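Local coordinates for pngf-ii (Elizabethkingia meningoseptica, PDB 4R4X), which probably removes N-linked glycans from glycoproteins and glycopeptides by hydrolysing the bond between the sugar and asparagine, as PNGase F does, at residues A[274-279]-A[402-407]; A[396-401]-A[523-528]; A[426-431]-A[527-532]; A[438-443]-A[514-519]. All blocks are in the same frame, centred on the assembly; numbering follows the deposited sequence.

Contact 1 (A[274-279]-A[402-407])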
# COMPACT_ATOMS: atom_id res chain seq x y z
N PRO A 274 -21.88 -20.78 13.53
CA PRO A 274 -21.66 -21.84 14.52
C PRO A 274 -21.43 -21.30 15.92
O PRO A 274 -20.71 -20.30 16.09
CB PRO A 274 -20.41 -22.55 14.02
CG PRO A 274 -20.26 -22.19 12.60
CD PRO A 274 -20.95 -20.87 12.39
N VAL A 275 -22.03 -21.95 16.92
CA VAL A 275 -21.89 -21.55 18.33
C VAL A 275 -20.60 -22.13 18.93
O VAL A 275 -20.29 -23.30 18.73
CB VAL A 275 -23.13 -22.02 19.17
CG1 VAL A 275 -22.93 -21.75 20.65
CG2 VAL A 275 -24.40 -21.30 18.72
N TYR A 276 -19.82 -21.30 19.60
CA TYR A 276 -18.63 -21.75 20.34
C TYR A 276 -18.89 -21.64 21.84
O TYR A 276 -19.37 -20.62 22.32
CB TYR A 276 -17.38 -20.91 19.97
CG TYR A 276 -16.13 -21.30 20.75
CD1 TYR A 276 -15.42 -22.46 20.44
CD2 TYR A 276 -15.67 -20.52 21.79
CE1 TYR A 276 -14.28 -22.83 21.16
CE2 TYR A 276 -14.54 -20.87 22.51
CZ TYR A 276 -13.85 -22.03 22.20
OH TYR A 276 -12.74 -22.36 22.92
N GLN A 277 -18.55 -22.69 22.58
CA GLN A 277 -18.72 -22.70 24.05
C GLN A 277 -17.51 -23.37 24.68
O GLN A 277 -16.97 -24.32 24.10
CB GLN A 277 -20.02 -23.43 24.42
CG GLN A 277 -21.26 -22.65 24.02
CD GLN A 277 -22.57 -23.35 24.32
OE1 GLN A 277 -23.63 -22.73 24.27
NE2 GLN A 277 -22.51 -24.63 24.59
N ASN A 278 -17.05 -22.87 25.83
CA ASN A 278 -15.81 -23.40 26.41
C ASN A 278 -15.85 -23.68 27.91
O ASN A 278 -14.79 -23.87 28.53
CB ASN A 278 -14.64 -22.45 26.13
CG ASN A 278 -14.73 -21.16 26.92
OD1 ASN A 278 -15.67 -20.95 27.71
ND2 ASN A 278 -13.75 -20.29 26.71
N GLY A 279 -17.06 -23.70 28.47
CA GLY A 279 -17.25 -23.97 29.90
C GLY A 279 -17.57 -22.75 30.76
O GLY A 279 -17.92 -22.91 31.92
N SER A 402 -12.23 -18.52 31.06
CA SER A 402 -12.09 -19.97 31.21
C SER A 402 -10.68 -20.32 30.80
O SER A 402 -10.19 -19.80 29.80
CB SER A 402 -13.05 -20.74 30.31
OG SER A 402 -12.62 -22.08 30.14
N ASP A 403 -10.06 -21.25 31.52
CA ASP A 403 -8.74 -21.77 31.13
C ASP A 403 -8.73 -22.37 29.72
O ASP A 403 -7.67 -22.41 29.09
CB ASP A 403 -8.22 -22.81 32.14
CG ASP A 403 -6.80 -23.27 31.82
OD1 ASP A 403 -5.84 -22.50 32.03
OD2 ASP A 403 -6.63 -24.39 31.32
N LYS A 404 -9.88 -22.82 29.21
CA LYS A 404 -9.94 -23.40 27.86
C LYS A 404 -9.73 -22.34 26.76
O LYS A 404 -9.25 -22.65 25.68
CB LYS A 404 -11.27 -24.11 27.61
CG LYS A 404 -11.39 -24.68 26.20
CD LYS A 404 -12.53 -25.69 26.03
CE LYS A 404 -13.09 -25.66 24.61
NZ LYS A 404 -14.15 -26.71 24.42
N GLY A 405 -10.08 -21.09 27.06
CA GLY A 405 -9.87 -19.99 26.11
C GLY A 405 -10.52 -20.31 24.78
O GLY A 405 -11.70 -20.72 24.73
N VAL A 406 -9.76 -20.13 23.70
CA VAL A 406 -10.20 -20.45 22.36
C VAL A 406 -9.40 -21.68 21.89
O VAL A 406 -8.20 -21.65 21.87
CB VAL A 406 -9.95 -19.30 21.36
CG1 VAL A 406 -10.13 -19.80 19.94
CG2 VAL A 406 -10.91 -18.15 21.63
N GLU A 407 -10.09 -22.73 21.52
CA GLU A 407 -9.44 -23.98 21.13
C GLU A 407 -10.07 -24.41 19.84
O GLU A 407 -11.31 -24.45 19.74
CB GLU A 407 -9.65 -25.03 22.23
CG GLU A 407 -9.09 -26.40 21.90
CD GLU A 407 -8.97 -27.27 23.14
OE1 GLU A 407 -7.90 -27.92 23.30
OE2 GLU A 407 -9.90 -27.26 23.97
O HOH W 1 -16.23 -26.65 26.36
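The phenol of Y276 reaches over the end of the 402-405 turn and sets its hydroxyl between two backbone groups. Y276 OH donates to G405 O at 2.7 Å and accepts from E407 N at 3.0 Å. G405 O lies at the ring edge, in the ring plane. The N-H of E407 comes in bent, at 137°. CG of Y276 stands anti to the backbone N (chi1 178°), which carries the ring out across the turn.

The same carbonyl takes a second donor. N278 ND2 reaches G405 O at 2.9 Å in a nearly straight bond, with the oxygen in the plane of the amide. Two bonds therefore grip G405 O, and both donors sit somewhat tilted from its carbonyl plane. ND2 also donates to M399 O, and OD1 accepts from N280 N. With both ends bonded, the amide has little freedom to turn.

S402 OG donates to N278 O at 3.2 Å, from above the carbonyl plane. It also accepts from K404 N within its own segment. The chain of K404 packs on N278 and ends near Y276: its CD lies 3.9 Å from N278 CB, and its CE 3.7 Å from Y276 OH. K404 NZ holds a water that makes a weak bond to Q277 O.

S402 to G405 form a type I beta turn, and S402 OG with K404 N adds an ST turn. The chain then enters strand 406-412. The contact thus docks a short strand and the loop after it, from the N-terminal PNGase F family region, on a strand entry of the C-terminal one.

Contact 2 (A[396-401]-A[523-528])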
# COMPACT_ATOMS: atom_id res chain seq x y z
N TYR A 396 -19.37 -9.95 22.59
CA TYR A 396 -17.98 -9.58 22.80
C TYR A 396 -17.18 -10.78 23.23
O TYR A 396 -17.73 -11.67 23.86
CB TYR A 396 -17.86 -8.51 23.87
CG TYR A 396 -18.39 -7.19 23.43
CD1 TYR A 396 -19.74 -6.88 23.63
CD2 TYR A 396 -17.58 -6.26 22.82
CE1 TYR A 396 -20.24 -5.67 23.24
CE2 TYR A 396 -18.08 -5.03 22.44
CZ TYR A 396 -19.41 -4.75 22.65
OH TYR A 396 -19.92 -3.55 22.26
N PRO A 397 -15.87 -10.79 22.94
CA PRO A 397 -15.04 -11.94 23.24
C PRO A 397 -14.57 -12.01 24.69
O PRO A 397 -13.41 -11.76 25.00
CB PRO A 397 -13.87 -11.79 22.24
CG PRO A 397 -13.77 -10.32 22.02
CD PRO A 397 -15.19 -9.86 22.01
N THR A 398 -15.51 -12.38 25.56
CA THR A 398 -15.28 -12.52 26.99
C THR A 398 -14.95 -13.97 27.38
O THR A 398 -15.04 -14.34 28.56
CB THR A 398 -16.53 -12.06 27.73
OG1 THR A 398 -17.68 -12.80 27.24
CG2 THR A 398 -16.77 -10.60 27.48
N MSE A 399 -14.51 -14.78 26.42
CA MSE A 399 -14.33 -16.22 26.65
C MSE A 399 -13.10 -16.58 27.44
O MSE A 399 -12.93 -17.72 27.83
CB MSE A 399 -14.32 -16.99 25.32
CG MSE A 399 -13.11 -16.77 24.42
SE MSE A 399 -13.38 -15.18 23.28
CE MSE A 399 -14.81 -15.85 22.10
N PHE A 400 -12.24 -15.61 27.70
CA PHE A 400 -10.92 -15.90 28.24
C PHE A 400 -10.89 -15.98 29.76
O PHE A 400 -9.84 -16.26 30.34
CB PHE A 400 -9.92 -14.92 27.66
CG PHE A 400 -9.69 -15.14 26.20
CD1 PHE A 400 -8.98 -16.25 25.76
CD2 PHE A 400 -10.18 -14.26 25.26
CE1 PHE A 400 -8.77 -16.47 24.42
CE2 PHE A 400 -9.97 -14.46 23.91
CZ PHE A 400 -9.27 -15.57 23.49
N ASN A 401 -12.04 -15.83 30.40
CA ASN A 401 -12.10 -16.18 31.83
C ASN A 401 -12.12 -17.69 32.10
O ASN A 401 -12.02 -18.10 33.25
CB ASN A 401 -13.25 -15.48 32.56
CG ASN A 401 -14.62 -16.01 32.17
OD1 ASN A 401 -15.52 -16.08 33.02
ND2 ASN A 401 -14.80 -16.35 30.92
N SER A 523 -21.02 -3.11 35.24
CA SER A 523 -21.42 -3.52 33.90
C SER A 523 -20.23 -3.53 32.91
O SER A 523 -20.43 -3.85 31.75
CB SER A 523 -22.50 -2.58 33.36
OG SER A 523 -21.97 -1.28 33.13
N SER A 524 -19.03 -3.18 33.38
CA SER A 524 -17.85 -3.11 32.50
C SER A 524 -17.15 -4.46 32.48
O SER A 524 -16.92 -5.06 33.52
CB SER A 524 -16.88 -2.02 32.99
OG SER A 524 -17.51 -0.76 32.95
N GLN A 525 -16.83 -4.93 31.28
CA GLN A 525 -16.16 -6.23 31.11
C GLN A 525 -14.85 -6.07 30.36
O GLN A 525 -14.72 -5.22 29.48
CB GLN A 525 -17.04 -7.19 30.30
CG GLN A 525 -18.25 -7.74 31.03
CD GLN A 525 -18.85 -8.93 30.31
OE1 GLN A 525 -19.71 -8.78 29.44
NE2 GLN A 525 -18.38 -10.12 30.63
N SER A 526 -13.89 -6.92 30.69
CA SER A 526 -12.71 -7.08 29.87
C SER A 526 -12.96 -8.15 28.76
O SER A 526 -13.74 -9.09 28.93
CB SER A 526 -11.49 -7.44 30.72
OG SER A 526 -10.99 -6.27 31.37
N PHE A 527 -12.31 -7.96 27.62
CA PHE A 527 -12.45 -8.87 26.50
C PHE A 527 -11.28 -8.74 25.54
O PHE A 527 -10.54 -7.75 25.58
CB PHE A 527 -13.78 -8.67 25.76
CG PHE A 527 -13.99 -7.28 25.22
CD1 PHE A 527 -13.63 -6.96 23.92
CD2 PHE A 527 -14.61 -6.31 26.00
CE1 PHE A 527 -13.85 -5.68 23.41
CE2 PHE A 527 -14.83 -5.04 25.49
CZ PHE A 527 -14.44 -4.72 24.20
N TRP A 528 -11.07 -9.79 24.74
CA TRP A 528 -9.87 -9.86 23.89
C TRP A 528 -10.24 -10.16 22.44
O TRP A 528 -10.83 -11.21 22.16
CB TRP A 528 -8.89 -10.90 24.43
CG TRP A 528 -8.21 -10.40 25.66
CD1 TRP A 528 -8.72 -10.34 26.92
CD2 TRP A 528 -6.92 -9.78 25.72
NE1 TRP A 528 -7.82 -9.74 27.77
CE2 TRP A 528 -6.71 -9.40 27.05
CE3 TRP A 528 -5.92 -9.54 24.77
CZ2 TRP A 528 -5.52 -8.79 27.47
CZ3 TRP A 528 -4.75 -8.93 25.19
CH2 TRP A 528 -4.56 -8.55 26.51
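Y396 and F527 meet edge to face, with an edge of the tyrosine ring directed at the face of the phenylalanine. Their planes are 52° apart and their centroids 5.0 Å. Y396 CD2 makes the touch, 3.8 Å from F527 CZ and displaced toward the rim of that ring. The phenol oxygen is held beyond the contact by E390.

The F527 ring meets P397 as well. P397 CD lies 3.8 Å from F527 CD1, approaching obliquely. F527 takes chi1 of 59°, so its CG stands between the backbone N and the carbonyl carbon. This carries the ring out to the side of the strand, toward Y396 and P397.

The backbones are tied at one point. W528 N donates to P397 O at 3.1 Å, in a fairly straight bond of 165°. The proline ring folds over the next peptide, and its CG comes within 3.1 Å of W528 O. That oxygen accepts from T385.

On the far side of P397, F400 and W528 set their side chains at about a right angle. F400 CD2 touches W528 CB at 3.7 Å. The indole leads away from the 396-401 segment, and its NE1 bonds to D435. The selenomethionine M399 lays its CG over the centre of one F400 face.

T398 adds its methyl, CG2, against the end of the Q525 side chain, while its hydroxyl bonds to Y284.

P397 is the centre of an inverse gamma turn. This turn brings the loop before strand 406-412 against the start of strand 527-537, within the C-terminal PNGase F family region.

Contact 3 (A[426-431]-A[527-532])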
# COMPACT_ATOMS: atom_id res chain seq x y z
N THR A 426 -5.62 -7.71 20.63
CA THR A 426 -5.80 -6.50 21.43
C THR A 426 -6.70 -6.76 22.64
O THR A 426 -7.65 -7.54 22.57
CB THR A 426 -6.35 -5.31 20.61
OG1 THR A 426 -7.63 -5.62 20.03
CG2 THR A 426 -5.38 -4.93 19.53
N GLY A 427 -6.36 -6.11 23.74
CA GLY A 427 -7.02 -6.25 25.00
C GLY A 427 -7.89 -5.03 25.24
O GLY A 427 -7.53 -3.90 24.88
N HIS A 428 -9.06 -5.29 25.82
CA HIS A 428 -10.09 -4.25 26.04
C HIS A 428 -10.74 -4.36 27.41
O HIS A 428 -10.66 -5.39 28.08
CB HIS A 428 -11.16 -4.37 24.95
CG HIS A 428 -10.59 -4.26 23.58
ND1 HIS A 428 -10.40 -3.05 22.96
CD2 HIS A 428 -10.04 -5.19 22.76
CE1 HIS A 428 -9.80 -3.24 21.80
NE2 HIS A 428 -9.57 -4.53 21.66
N GLY A 429 -11.42 -3.28 27.81
CA GLY A 429 -11.91 -3.09 29.19
C GLY A 429 -11.44 -1.73 29.61
O GLY A 429 -10.32 -1.59 30.08
N GLY A 430 -12.27 -0.70 29.41
CA GLY A 430 -11.79 0.67 29.43
C GLY A 430 -11.80 1.41 30.76
O GLY A 430 -12.32 2.52 30.84
N TRP A 431 -11.24 0.78 31.79
CA TRP A 431 -11.06 1.43 33.10
C TRP A 431 -9.70 0.99 33.62
O TRP A 431 -9.03 0.12 33.02
CB TRP A 431 -12.23 1.09 34.06
CG TRP A 431 -12.23 -0.32 34.63
CD1 TRP A 431 -11.87 -0.69 35.91
CD2 TRP A 431 -12.65 -1.53 33.97
NE1 TRP A 431 -12.02 -2.05 36.07
CE2 TRP A 431 -12.49 -2.59 34.90
CE3 TRP A 431 -13.13 -1.82 32.69
CZ2 TRP A 431 -12.79 -3.92 34.58
CZ3 TRP A 431 -13.45 -3.14 32.39
CH2 TRP A 431 -13.28 -4.17 33.33
N PHE A 527 -12.31 -7.96 27.62
CA PHE A 527 -12.45 -8.87 26.50
C PHE A 527 -11.28 -8.74 25.54
O PHE A 527 -10.54 -7.75 25.58
CB PHE A 527 -13.78 -8.67 25.76
CG PHE A 527 -13.99 -7.28 25.22
CD1 PHE A 527 -13.63 -6.96 23.92
CD2 PHE A 527 -14.61 -6.31 26.00
CE1 PHE A 527 -13.85 -5.68 23.41
CE2 PHE A 527 -14.83 -5.04 25.49
CZ PHE A 527 -14.44 -4.72 24.20
N TRP A 528 -11.07 -9.79 24.74
CA TRP A 528 -9.87 -9.86 23.89
C TRP A 528 -10.24 -10.16 22.44
O TRP A 528 -10.83 -11.21 22.16
CB TRP A 528 -8.89 -10.90 24.43
CG TRP A 528 -8.21 -10.40 25.66
CD1 TRP A 528 -8.72 -10.34 26.92
CD2 TRP A 528 -6.92 -9.78 25.72
NE1 TRP A 528 -7.82 -9.74 27.77
CE2 TRP A 528 -6.71 -9.40 27.05
CE3 TRP A 528 -5.92 -9.54 24.77
CZ2 TRP A 528 -5.52 -8.79 27.47
CZ3 TRP A 528 -4.75 -8.93 25.19
CH2 TRP A 528 -4.56 -8.55 26.51
N ASN A 529 -9.91 -9.23 21.54
CA ASN A 529 -10.09 -9.40 20.11
C ASN A 529 -8.85 -10.07 19.54
O ASN A 529 -7.78 -9.44 19.44
CB ASN A 529 -10.27 -8.05 19.42
CG ASN A 529 -11.62 -7.42 19.68
OD1 ASN A 529 -12.65 -8.07 19.66
ND2 ASN A 529 -11.61 -6.11 19.84
N VAL A 530 -8.97 -11.35 19.20
CA VAL A 530 -7.84 -12.13 18.71
C VAL A 530 -8.20 -12.86 17.42
O VAL A 530 -9.28 -13.47 17.28
CB VAL A 530 -7.27 -13.10 19.78
CG1 VAL A 530 -7.04 -12.38 21.11
CG2 VAL A 530 -8.19 -14.27 20.02
N SER A 531 -7.32 -12.74 16.43
CA SER A 531 -7.44 -13.56 15.23
C SER A 531 -6.15 -14.31 14.92
O SER A 531 -5.03 -13.87 15.23
CB SER A 531 -7.90 -12.72 14.03
OG SER A 531 -6.84 -11.97 13.52
N GLY A 532 -6.34 -15.47 14.31
CA GLY A 532 -5.27 -16.37 13.96
C GLY A 532 -5.47 -16.98 12.61
O GLY A 532 -6.52 -17.56 12.33
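H428 takes chi1 of -57°, with CG anti to the carbonyl carbon, and its ring stands roughly perpendicular at chi2. These torsions place its CB over the ring of F527 and swing the imidazole toward T426. H428 CB stands 3.5 Å from the F527 ring centroid, close to the ring normal, a CH-pi contact. The ring planes run almost parallel, but one is offset well to the side of the other, with little overlap. T426 OG1 and H428 NE2 share a hydrogen bond of 2.8 Å, which helps fix the imidazole. The amide of N529 lies next to the imidazole, the two side chains crossing at about a right angle. The imidazole stacks on W488.

Strands 416-428 and 527-537 are antiparallel neighbours in the large sheet of the PNGase F-like region. T426 with N529 and H428 with F527 are hydrogen-bonded pairs. T426 N donates to N529 O, and N529 N returns to T426 O, both at 3.0 Å. H428 N meets F527 O at 2.9 Å. F527 N reaches H428 O at 3.1 Å.

G427 with W528 is the non-hydrogen-bonded pair between them, and it uses the other face of the sheet. W528 folds its indole across the neighbouring strand. G427 CA lies 3.4 Å from the centroid of the six-membered ring, 8° off the normal. G427 has no side chain, and its bare CA lets the indole lie flat. T426 O also accepts a CA-H...O contact from W528.

Contact 4 (A[438-443]-A[514-519])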
# COMPACT_ATOMS: atom_id res chain seq x y z
N VAL A 438 -4.23 -2.91 31.37
CA VAL A 438 -3.38 -3.79 32.16
C VAL A 438 -2.77 -4.88 31.27
O VAL A 438 -3.48 -5.55 30.54
CB VAL A 438 -4.20 -4.52 33.24
CG1 VAL A 438 -3.31 -5.40 34.12
CG2 VAL A 438 -5.03 -3.54 34.07
N PRO A 439 -1.45 -5.08 31.35
CA PRO A 439 -0.83 -6.07 30.47
C PRO A 439 -1.25 -7.49 30.88
O PRO A 439 -1.32 -7.79 32.07
CB PRO A 439 0.66 -5.89 30.71
CG PRO A 439 0.82 -4.71 31.59
CD PRO A 439 -0.49 -4.44 32.25
N LYS A 440 -1.50 -8.35 29.89
CA LYS A 440 -1.83 -9.75 30.17
C LYS A 440 -1.11 -10.65 29.21
O LYS A 440 -1.19 -10.45 28.00
CB LYS A 440 -3.34 -10.01 30.05
CG LYS A 440 -4.21 -9.26 31.04
CD LYS A 440 -3.94 -9.63 32.49
CE LYS A 440 -4.86 -8.86 33.44
NZ LYS A 440 -6.27 -9.32 33.41
N GLU A 441 -0.42 -11.66 29.73
CA GLU A 441 0.25 -12.63 28.90
C GLU A 441 -0.70 -13.46 28.04
O GLU A 441 -1.61 -14.06 28.57
CB GLU A 441 1.08 -13.53 29.79
CG GLU A 441 1.91 -14.57 29.05
CD GLU A 441 2.89 -15.26 30.00
OE1 GLU A 441 2.50 -16.23 30.68
OE2 GLU A 441 4.06 -14.82 30.06
N ASN A 442 -0.49 -13.45 26.71
CA ASN A 442 -1.21 -14.32 25.77
C ASN A 442 -0.35 -15.57 25.57
O ASN A 442 0.83 -15.46 25.21
CB ASN A 442 -1.40 -13.66 24.37
CG ASN A 442 -2.42 -12.52 24.34
OD1 ASN A 442 -3.10 -12.32 23.32
ND2 ASN A 442 -2.51 -11.76 25.41
N SER A 443 -0.94 -16.74 25.75
CA SER A 443 -0.25 -18.02 25.58
C SER A 443 -0.87 -18.81 24.43
O SER A 443 -2.06 -19.02 24.39
CB SER A 443 -0.33 -18.84 26.87
OG SER A 443 0.38 -18.20 27.92
N LYS A 514 -4.87 -18.99 25.38
CA LYS A 514 -5.28 -18.74 26.75
C LYS A 514 -4.77 -17.35 27.13
O LYS A 514 -3.64 -17.00 26.81
CB LYS A 514 -4.65 -19.75 27.71
CG LYS A 514 -5.06 -21.20 27.49
CD LYS A 514 -4.56 -22.08 28.63
CE LYS A 514 -4.77 -23.56 28.33
NZ LYS A 514 -4.23 -24.37 29.45
N ILE A 515 -5.62 -16.57 27.81
CA ILE A 515 -5.29 -15.22 28.31
C ILE A 515 -5.97 -15.06 29.67
O ILE A 515 -7.16 -15.38 29.77
CB ILE A 515 -5.86 -14.14 27.34
CG1 ILE A 515 -5.35 -14.37 25.92
CG2 ILE A 515 -5.51 -12.74 27.78
CD1 ILE A 515 -6.06 -13.51 24.88
N PRO A 516 -5.26 -14.58 30.71
CA PRO A 516 -5.86 -14.40 32.04
C PRO A 516 -6.71 -13.13 32.09
O PRO A 516 -6.29 -12.09 32.63
CB PRO A 516 -4.66 -14.34 32.99
CG PRO A 516 -3.56 -13.83 32.15
CD PRO A 516 -3.83 -14.25 30.73
N GLN A 517 -7.90 -13.24 31.50
CA GLN A 517 -8.82 -12.12 31.31
C GLN A 517 -9.18 -11.53 32.65
O GLN A 517 -9.39 -12.26 33.62
CB GLN A 517 -10.06 -12.61 30.60
CG GLN A 517 -11.12 -11.57 30.28
CD GLN A 517 -12.21 -12.20 29.45
OE1 GLN A 517 -12.06 -12.40 28.25
NE2 GLN A 517 -13.33 -12.53 30.10
N GLY A 518 -9.25 -10.21 32.71
CA GLY A 518 -9.52 -9.52 33.97
C GLY A 518 -10.99 -9.65 34.35
O GLY A 518 -11.84 -9.88 33.48
N ALA A 519 -11.27 -9.48 35.65
CA ALA A 519 -12.63 -9.60 36.19
C ALA A 519 -13.46 -8.37 35.84
O ALA A 519 -12.89 -7.28 35.67
CB ALA A 519 -12.57 -9.76 37.71
O HOH W 2 -1.44 -16.78 29.32
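The segments run antiparallel, paired at S443 and K514, where S443 N donates to K514 O at 2.9 Å and K514 N to S443 O at 3.0 Å. Both bonds are nearly straight, at 168°. Toward K440 and P516 the segments draw apart, and side chains take over.

K440 spans the wider gap. Its chain bends at chi2 (-63°) and again at chi4, which brings NZ down onto the turn at P516. There NZ donates to P516 O at 2.9 Å, in the carbonyl plane. The same ammonium forms a salt bridge with D435. D435 also accepts from G518 N, so one carboxylate holds both the lysine and the loop backbone. P516 is the centre of an inverse gamma turn.

N442 and I515 lie side by side, pointing the same way. I515 CD1 is 3.6 Å from N442 OD1. That oxygen accepts from Y423 and T425, which satisfies it in a buried place. I515 goes on to pack against W528. P516 sets its CD 3.1 Å from E441 O, beside the strand entry.

A water sits beside the S443-K514 pair. It donates to E441 O at 2.8 Å and shares a bond with S443 OG. Its link to K514 O is weak. The aliphatic chain of K514 leads away to D403, with which its ammonium forms a salt bridge.

The chemistry is thus mixed. Two backbone bonds set the pairing at S443 and K514, while the K440 ammonium, shared between a carbonyl and a carboxylate, probably has its charge well compensated where the segments diverge.

Contacts 2 and 3 are buried and share F527 and W528 at the start of strand 527-537. Contact 3 is regular sheet pairing with aromatic cover. Contact 2 sets a loop on the same strand, mostly by rings and with a single backbone bond. Contacts 1 and 4 are only partly buried and more polar, and each has a lysine and a bridging water. Contact 1 relies on side chains bonded to backbone, contact 4 on one strand pair and a charged group. Both reach the same four-stranded sheet, linked by D403-K514. Q517 and N278 tie contacts 4 and 1 to the loop of contact 2. W528 joins contacts 2, 3 and 4. Contact 1 alone spans the two PNGase F family regions.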